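Local coordinates for phenylacetic acid degradation-related protein (Ralstonia eutropha JMP134, PDB 2PIM), which probably hydrolyses acyl-CoA thioesters, as a putative thioesterase of the hotdog superfamily related to the phenylacetic acid degradation enzymes, at residues S9-L12 with P17-A20; G23-V28 with L61-D66; V68-V73 with C83-L88; T74-D79 with A105-R110. One frame throughout, in Å; residues are numbered along the deposited sequence.

Contact 1: S9-L12 with P17-A20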
# COMPACT_ATOMS: atom_id res chain seq x y z
N SER A 9 -15.15 14.22 12.22
CA SER A 9 -15.09 14.76 13.57
C SER A 9 -15.95 13.93 14.53
O SER A 9 -15.63 13.85 15.71
CB SER A 9 -15.45 16.24 13.62
OG SER A 9 -16.74 16.42 13.14
N ARG A 10 -17.02 13.31 14.01
CA ARG A 10 -17.77 12.30 14.78
C ARG A 10 -16.86 11.13 15.16
O ARG A 10 -16.84 10.67 16.29
CB ARG A 10 -18.98 11.79 13.99
CG ARG A 10 -20.11 12.78 13.91
CD ARG A 10 -21.39 12.12 13.45
NE ARG A 10 -21.34 11.73 12.04
CZ ARG A 10 -21.61 12.55 11.03
NH1 ARG A 10 -21.93 13.82 11.24
NH2 ARG A 10 -21.55 12.10 9.78
N MSE A 11 -16.10 10.66 14.19
CA MSE A 11 -15.13 9.60 14.42
C MSE A 11 -14.10 9.96 15.50
O MSE A 11 -13.76 9.13 16.33
CB MSE A 11 -14.43 9.26 13.10
CG MSE A 11 -13.50 8.07 13.17
SE MSE A 11 -12.09 8.25 11.88
CE MSE A 11 -10.83 9.28 13.00
N LEU A 12 -13.60 11.19 15.50
CA LEU A 12 -12.61 11.63 16.49
C LEU A 12 -13.09 11.64 17.93
O LEU A 12 -12.29 11.48 18.83
CB LEU A 12 -12.15 13.05 16.21
CG LEU A 12 -11.16 13.27 15.10
CD1 LEU A 12 -10.79 14.75 15.11
CD2 LEU A 12 -9.95 12.40 15.28
N PRO A 17 -17.57 4.91 14.02
CA PRO A 17 -16.52 3.89 13.94
C PRO A 17 -15.28 4.33 13.15
O PRO A 17 -15.39 4.92 12.06
CB PRO A 17 -17.22 2.72 13.25
CG PRO A 17 -18.32 3.35 12.44
CD PRO A 17 -18.79 4.50 13.29
N VAL A 18 -14.12 4.05 13.73
CA VAL A 18 -12.87 4.12 12.99
C VAL A 18 -12.95 3.01 11.94
O VAL A 18 -13.48 1.93 12.24
CB VAL A 18 -11.63 3.89 13.91
CG1 VAL A 18 -10.33 3.95 13.11
CG2 VAL A 18 -11.61 4.92 15.05
N PRO A 19 -12.46 3.27 10.72
CA PRO A 19 -12.42 2.20 9.72
C PRO A 19 -11.58 1.04 10.20
O PRO A 19 -10.55 1.27 10.82
CB PRO A 19 -11.75 2.86 8.51
CG PRO A 19 -11.86 4.33 8.74
CD PRO A 19 -11.93 4.54 10.21
N ALA A 20 -12.00 -0.19 9.91
CA ALA A 20 -11.27 -1.37 10.33
C ALA A 20 -9.79 -1.31 9.92
O ALA A 20 -8.91 -1.68 10.69
CB ALA A 20 -11.91 -2.60 9.78
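The selenomethionine M11, on the short N-terminal helix 7-12, lies against the chain that comes back at P17, V18 and P19 after a four-residue loop. All the contact is van der Waals; no hydrogen bond joins the two segments. Apolar side chains do most of it. CG of M11 stands 4.1 Å from CG2 of V18, and SE of M11 is the same 4.1 Å from CD of P19, the selenomethionine chain crossing the proline ring at about a right angle. The first torsion, with CG anti to the backbone N of M11 (chi1 -174°), carries CG out to P17 and V18. The second kind of touch is side chain on backbone: CG of M11 comes within 3.8 Å of the carbonyl O of P17 and 4.0 Å of CA of V18. That carbonyl takes its hydrogen bond from elsewhere, from the hydroxyl of Y7. M11 also reaches I29 of strand 28-33, while P19 packs on P52 of the second subunit. Two short helices are thus joined by a loop, with P19 at the N-cap of helix 20-25, and lead into the first strand of the probable hotdog domain.

Contact 2: G23-V28 with L61-D66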
# COMPACT_ATOMS: atom_id res chain seq x y z
N GLY A 23 -7.58 0.55 12.40
CA GLY A 23 -7.27 -0.43 13.44
C GLY A 23 -6.11 -1.33 13.04
O GLY A 23 -5.13 -1.47 13.74
N THR A 24 -6.20 -1.96 11.89
CA THR A 24 -5.17 -2.87 11.45
C THR A 24 -3.79 -2.19 11.40
O THR A 24 -2.80 -2.77 11.81
CB THR A 24 -5.60 -3.44 10.09
OG1 THR A 24 -6.85 -4.11 10.26
CG2 THR A 24 -4.58 -4.38 9.47
N LEU A 25 -3.75 -0.94 10.92
CA LEU A 25 -2.48 -0.18 10.84
C LEU A 25 -2.06 0.53 12.13
O LEU A 25 -1.00 1.17 12.15
CB LEU A 25 -2.57 0.82 9.68
CG LEU A 25 -2.92 0.16 8.34
CD1 LEU A 25 -3.32 1.22 7.35
CD2 LEU A 25 -1.76 -0.70 7.84
N GLY A 26 -2.84 0.38 13.21
CA GLY A 26 -2.56 1.03 14.51
C GLY A 26 -2.68 2.54 14.40
O GLY A 26 -1.95 3.28 15.05
N GLY A 27 -3.60 3.00 13.56
CA GLY A 27 -3.74 4.40 13.23
C GLY A 27 -4.39 5.19 14.34
O GLY A 27 -5.45 4.82 14.83
N VAL A 28 -3.75 6.28 14.75
CA VAL A 28 -4.29 7.17 15.81
C VAL A 28 -3.96 8.58 15.43
O VAL A 28 -2.77 8.98 15.40
CB VAL A 28 -3.68 6.90 17.21
CG1 VAL A 28 -4.34 7.77 18.24
CG2 VAL A 28 -3.82 5.45 17.61
N LEU A 61 3.61 0.36 4.25
CA LEU A 61 3.84 1.79 4.46
C LEU A 61 2.93 2.64 3.60
O LEU A 61 2.42 3.67 4.04
CB LEU A 61 5.26 2.17 4.14
CG LEU A 61 6.37 1.46 4.93
CD1 LEU A 61 7.75 1.79 4.34
CD2 LEU A 61 6.34 1.80 6.37
N GLY A 62 2.74 2.21 2.35
CA GLY A 62 1.80 2.85 1.46
C GLY A 62 0.38 2.85 1.99
O GLY A 62 -0.33 3.80 1.77
N ALA A 63 -0.05 1.79 2.67
CA ALA A 63 -1.39 1.76 3.28
C ALA A 63 -1.52 2.78 4.40
O ALA A 63 -2.57 3.35 4.61
CB ALA A 63 -1.73 0.33 3.77
N MSE A 64 -0.43 3.05 5.11
CA MSE A 64 -0.41 4.13 6.12
C MSE A 64 -0.47 5.54 5.47
O MSE A 64 -1.19 6.43 5.94
CB MSE A 64 0.86 4.00 6.93
CG MSE A 64 0.86 2.77 7.77
SE MSE A 64 2.67 2.39 8.51
CE MSE A 64 2.35 0.61 9.24
N LEU A 65 0.28 5.71 4.38
CA LEU A 65 0.26 6.93 3.58
C LEU A 65 -1.11 7.17 2.96
O LEU A 65 -1.61 8.30 2.91
CB LEU A 65 1.38 6.91 2.52
CG LEU A 65 2.82 7.10 3.11
CD1 LEU A 65 3.92 6.61 2.20
CD2 LEU A 65 3.09 8.54 3.53
N ASP A 66 -1.74 6.09 2.52
CA ASP A 66 -3.09 6.16 2.01
C ASP A 66 -4.03 6.65 3.10
O ASP A 66 -4.90 7.51 2.85
CB ASP A 66 -3.51 4.79 1.43
CG ASP A 66 -4.88 4.83 0.72
OD1 ASP A 66 -5.18 5.77 -0.02
OD2 ASP A 66 -5.67 3.89 0.88
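L25, in the last turn of helix 20-25, pushes its two methyls against one turn of the long helix 58-75, and the tight part of the contact is here. CD1 of L25 sits 3.6 Å from the carbonyl O of A63 and 4.0 Å from CB of A63. The other methyl, CD2, straddles two residues: it is 4.2 Å from CB of A63 and 4.3 Å from CG of the selenomethionine M64. The leucine fork thus lies over the A63-M64 peptide by van der Waals contact, with no hydrogen bond across. Its CG is anti to its own carbonyl carbon (chi1 -55°), which sends the fork toward the long helix. The carbonyl O of A63 has a polar partner as well, NE2 of Q57 in the second subunit, and the same Q57 packs on L25. In the hotdog fold a long central helix is wrapped by a curved antiparallel sheet; helix 58-75 is that helix, and M64 reaches both Y43 and L121 on the strands around it. The looser side is the stretch that leaves L25. G26 has positive phi (66°) and closes a Schellman motif, its N bonded back to the carbonyl O of G23 at 3.0 Å. From G26 through G27 to V28 the chain draws away from the long helix to start strand 28-33, with V28 exposed. The preceding residue, T24, faces the dimer partner, its OG1 shared between two acceptors, the carbonyl O of A48 of the second subunit and that of A20 in its own chain.

Contact 3: V68-V73 with C83-L88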
# COMPACT_ATOMS: atom_id res chain seq x y z
N VAL A 68 -3.39 8.43 5.95
CA VAL A 68 -3.17 9.79 6.44
C VAL A 68 -3.68 10.85 5.44
O VAL A 68 -4.35 11.86 5.85
CB VAL A 68 -1.70 10.01 6.93
CG1 VAL A 68 -0.71 10.04 5.76
CG2 VAL A 68 -1.61 11.22 7.78
N THR A 69 -3.46 10.57 4.15
CA THR A 69 -3.83 11.49 3.08
C THR A 69 -5.35 11.53 2.88
O THR A 69 -5.96 12.59 2.87
CB THR A 69 -3.06 11.21 1.77
OG1 THR A 69 -3.32 9.88 1.27
CG2 THR A 69 -1.57 11.42 1.98
N ALA A 70 -5.97 10.37 2.80
CA ALA A 70 -7.45 10.26 2.73
C ALA A 70 -8.17 10.76 3.96
O ALA A 70 -9.33 11.26 3.88
CB ALA A 70 -7.82 8.80 2.46
N MSE A 71 -7.52 10.62 5.12
CA MSE A 71 -8.10 11.16 6.37
C MSE A 71 -8.13 12.68 6.32
O MSE A 71 -9.16 13.33 6.64
CB MSE A 71 -7.31 10.71 7.63
CG MSE A 71 -7.72 9.36 8.25
SE MSE A 71 -9.67 9.15 8.53
CE MSE A 71 -10.18 8.31 6.74
N LEU A 72 -7.01 13.25 5.93
CA LEU A 72 -6.94 14.71 5.80
C LEU A 72 -8.05 15.23 4.84
O LEU A 72 -8.81 16.14 5.19
CB LEU A 72 -5.54 15.15 5.37
CG LEU A 72 -5.48 16.64 5.00
CD1 LEU A 72 -6.05 17.55 6.08
CD2 LEU A 72 -4.07 16.98 4.69
N VAL A 73 -8.18 14.60 3.67
CA VAL A 73 -9.20 15.02 2.71
C VAL A 73 -10.57 14.92 3.32
O VAL A 73 -11.34 15.87 3.21
CB VAL A 73 -9.19 14.20 1.40
CG1 VAL A 73 -10.30 14.66 0.48
CG2 VAL A 73 -7.84 14.33 0.72
N CYS A 83 -14.48 11.03 0.08
CA CYS A 83 -13.15 11.03 -0.52
C CYS A 83 -12.84 9.70 -1.22
O CYS A 83 -12.85 8.62 -0.60
CB CYS A 83 -12.08 11.32 0.52
SG CYS A 83 -10.35 10.97 -0.13
N SER A 84 -12.48 9.80 -2.49
CA SER A 84 -12.11 8.68 -3.29
C SER A 84 -10.73 8.84 -3.92
O SER A 84 -10.57 9.65 -4.80
CB SER A 84 -13.18 8.59 -4.36
OG SER A 84 -12.99 7.47 -5.16
N THR A 85 -9.74 8.07 -3.51
CA THR A 85 -8.39 8.20 -4.06
C THR A 85 -8.23 7.53 -5.43
O THR A 85 -8.51 6.35 -5.58
CB THR A 85 -7.36 7.62 -3.08
OG1 THR A 85 -7.45 8.30 -1.82
CG2 THR A 85 -5.96 7.79 -3.60
N LEU A 86 -7.73 8.27 -6.42
CA LEU A 86 -7.66 7.82 -7.80
C LEU A 86 -6.29 7.28 -8.11
O LEU A 86 -6.16 6.29 -8.81
CB LEU A 86 -7.95 8.98 -8.74
CG LEU A 86 -9.29 9.66 -8.58
CD1 LEU A 86 -9.45 10.75 -9.62
CD2 LEU A 86 -10.47 8.69 -8.69
N ASN A 87 -5.27 7.96 -7.60
CA ASN A 87 -3.89 7.58 -7.81
C ASN A 87 -3.17 7.87 -6.51
O ASN A 87 -3.54 8.84 -5.81
CB ASN A 87 -3.25 8.42 -8.96
CG ASN A 87 -1.84 7.92 -9.36
OD1 ASN A 87 -0.82 8.46 -8.90
ND2 ASN A 87 -1.78 6.93 -10.30
N LEU A 88 -2.17 7.02 -6.20
CA LEU A 88 -1.28 7.22 -5.06
C LEU A 88 0.14 6.83 -5.51
O LEU A 88 0.35 5.73 -5.95
CB LEU A 88 -1.72 6.32 -3.91
CG LEU A 88 -0.98 6.32 -2.57
CD1 LEU A 88 -0.97 7.68 -1.91
CD2 LEU A 88 -1.64 5.32 -1.66
O HOH W 1 -5.16 8.48 -0.34
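C83 points its side chain at helix 58-75 just before strand 84-92 begins, and it makes the largest single contribution to the contact. Its CB already touches the helix: CG1 of V73 is 3.8 Å away and CB of V73 4.2 Å. One bond further out, SG lies anti to the backbone N (chi1 168°), a rotation that carries the sulfur in among V73 and A70. There SG meets CG1 of V73 at 3.7 Å and CB of V73 at 3.8 Å, and it also touches A70, at 4.1 Å from CA and 4.2 Å from CB. The thiol thus spans residues three apart, one turn of helix, and the touch is apolar throughout.

Further along the strand the chemistry turns polar. No direct hydrogen bond crosses between helix and strand, but a water bridges them: it donates to OG1 of T69 at 2.8 Å and makes a 2.7 Å bond with OG1 of T85, tying the two threonine hydroxyls together. T69 OG1 also bonds the carbonyl O of L65 one turn back, so its hydroxyl serves both the helix and the bridge. At L86 and N87 a classic beta bulge, both residues facing T134, interrupts the regular strand. N87, in the bulge, and L88 pair antiparallel with a strand of the second subunit, joining the two subunits' sheets into one. This is consistent with the hotdog dimer, in which the two sheets join edge to edge and each holds a long helix.

Contact 4: T74-D79 with A105-R110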
# COMPACT_ATOMS: atom_id res chain seq x y z
N THR A 74 -10.85 13.80 3.98
CA THR A 74 -12.17 13.56 4.64
C THR A 74 -12.49 14.59 5.70
O THR A 74 -13.63 15.09 5.79
CB THR A 74 -12.21 12.12 5.22
OG1 THR A 74 -12.01 11.21 4.14
CG2 THR A 74 -13.55 11.79 5.86
N ALA A 75 -11.49 14.92 6.50
CA ALA A 75 -11.63 16.00 7.48
C ALA A 75 -12.20 17.30 6.93
O ALA A 75 -12.88 18.02 7.66
CB ALA A 75 -10.31 16.26 8.15
N THR A 76 -11.92 17.61 5.65
CA THR A 76 -12.39 18.85 5.02
C THR A 76 -13.81 18.76 4.42
O THR A 76 -14.38 19.77 4.05
CB THR A 76 -11.39 19.40 3.93
OG1 THR A 76 -11.40 18.57 2.75
CG2 THR A 76 -10.01 19.47 4.46
N LEU A 77 -14.39 17.57 4.36
CA LEU A 77 -15.62 17.38 3.59
C LEU A 77 -16.88 17.75 4.31
O LEU A 77 -16.97 17.65 5.52
CB LEU A 77 -15.71 15.93 3.09
CG LEU A 77 -14.50 15.51 2.25
CD1 LEU A 77 -14.73 14.20 1.52
CD2 LEU A 77 -14.06 16.60 1.26
N GLU A 78 -17.87 18.20 3.55
CA GLU A 78 -19.21 18.33 4.07
C GLU A 78 -19.79 16.93 4.31
O GLU A 78 -19.23 15.92 3.86
CB GLU A 78 -20.09 19.15 3.11
CG GLU A 78 -20.24 18.58 1.69
CD GLU A 78 -19.25 19.14 0.66
OE1 GLU A 78 -18.01 18.93 0.78
OE2 GLU A 78 -19.73 19.76 -0.31
N ASP A 79 -20.88 16.86 5.06
CA ASP A 79 -21.64 15.63 5.20
C ASP A 79 -22.24 15.28 3.85
O ASP A 79 -22.80 16.15 3.17
CB ASP A 79 -22.78 15.79 6.22
CG ASP A 79 -22.39 15.33 7.62
OD1 ASP A 79 -21.23 14.89 7.83
OD2 ASP A 79 -23.27 15.40 8.51
N ALA A 105 0.24 14.53 6.75
CA ALA A 105 -0.36 14.89 5.49
C ALA A 105 -0.48 16.42 5.38
O ALA A 105 -0.62 17.10 6.40
CB ALA A 105 -1.72 14.23 5.33
N ARG A 106 -0.35 16.92 4.15
CA ARG A 106 -0.61 18.32 3.79
C ARG A 106 -1.36 18.37 2.45
O ARG A 106 -0.97 17.69 1.49
CB ARG A 106 0.69 19.13 3.62
CG ARG A 106 0.46 20.60 3.18
CD ARG A 106 1.72 21.43 2.85
NE ARG A 106 2.22 21.29 1.47
CZ ARG A 106 3.23 20.50 1.11
NH1 ARG A 106 3.87 19.75 1.99
NH2 ARG A 106 3.60 20.45 -0.15
N LEU A 107 -2.40 19.20 2.39
CA LEU A 107 -3.07 19.54 1.12
C LEU A 107 -2.26 20.51 0.27
O LEU A 107 -2.02 21.62 0.68
CB LEU A 107 -4.45 20.18 1.39
CG LEU A 107 -5.51 19.16 1.78
CD1 LEU A 107 -6.68 19.79 2.51
CD2 LEU A 107 -5.98 18.40 0.55
N GLU A 108 -1.85 20.10 -0.93
CA GLU A 108 -1.23 21.01 -1.88
C GLU A 108 -2.26 21.79 -2.64
O GLU A 108 -1.97 22.87 -3.09
CB GLU A 108 -0.39 20.27 -2.93
CG GLU A 108 0.85 19.67 -2.40
CD GLU A 108 2.10 20.40 -2.80
OE1 GLU A 108 2.16 21.64 -2.56
OE2 GLU A 108 3.03 19.73 -3.31
N ARG A 109 -3.43 21.19 -2.85
CA ARG A 109 -4.55 21.89 -3.46
C ARG A 109 -5.85 21.22 -3.08
O ARG A 109 -5.93 20.01 -3.10
CB ARG A 109 -4.43 21.87 -4.98
CG ARG A 109 -5.66 22.49 -5.66
CD ARG A 109 -5.35 23.23 -6.93
NE ARG A 109 -6.50 24.05 -7.32
CZ ARG A 109 -7.60 23.58 -7.91
NH1 ARG A 109 -7.72 22.29 -8.23
NH2 ARG A 109 -8.59 24.41 -8.18
N ARG A 110 -6.82 22.03 -2.71
CA ARG A 110 -8.20 21.62 -2.45
C ARG A 110 -9.08 22.14 -3.56
O ARG A 110 -9.45 23.28 -3.51
CB ARG A 110 -8.74 22.33 -1.22
CG ARG A 110 -8.08 21.97 0.03
CD ARG A 110 -8.87 22.57 1.22
NE ARG A 110 -7.90 23.09 2.18
CZ ARG A 110 -8.12 23.29 3.47
NH1 ARG A 110 -9.31 23.05 4.02
NH2 ARG A 110 -7.11 23.74 4.19
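T76 meets L107 and R110 near the C-terminal end of helix 58-75 of the hotdog fold, beside the corner at which strand 99-107 passes into strand 109-110. Its methyl does the touching. OG1 of T76 sits between the backbone N and the carbonyl carbon (chi1 71°), which leaves CG2 anti to the carbonyl carbon and pointing at the strand corner. CG2 of T76 and CD1 of L107 reach toward each other tip to tip, 3.9 Å apart. The side chains of T76 and R110 meet obliquely. L107 approaches the guanidinium of R110 differently, with CD1 of L107 3.5 Å above one face and offset toward the rim. Polar ends are dealt with elsewhere. OG1 of T76 turns back to the carbonyl O of V73, and NH2 of R110 bonds the carbonyl O of L34, a residue whose side chain T76 also touches. L107 reaches inward to L72 on the helix, whereas R110 lies at the surface, making this a thin seam at the outer end of the helix. A classic beta bulge at E108 and R109, both facing N116, shapes the corner. Just after it, R110 extends its side chain past L107 until NH1 of R110 comes to rest 3.7 Å from CG2 of T76.

Contacts 2, 3 and 4 use successive parts of helix 58-75, from near its N-terminal end to its C-terminal end. Contact 2 is fully buried, contact 3 partly so, and contact 4 lies at the surface; contact 1, partly buried, joins the N-terminal helix to the loop after it. The chemistry follows: van der Waals only, without hydrogen bonds, across contacts 1 and 2, a water joining two threonines in contact 3, and a methyl against an arginine's NH1 in contact 4. Contacts 1, 2 and 3 also touch the second subunit, whereas contact 4 does not. Neighbours meet: M11 SE lies 4.2 Å from M71 SE, linking contacts 1 and 3, and D66 CB lies 3.7 Å from L88 CD2, linking contacts 2 and 3.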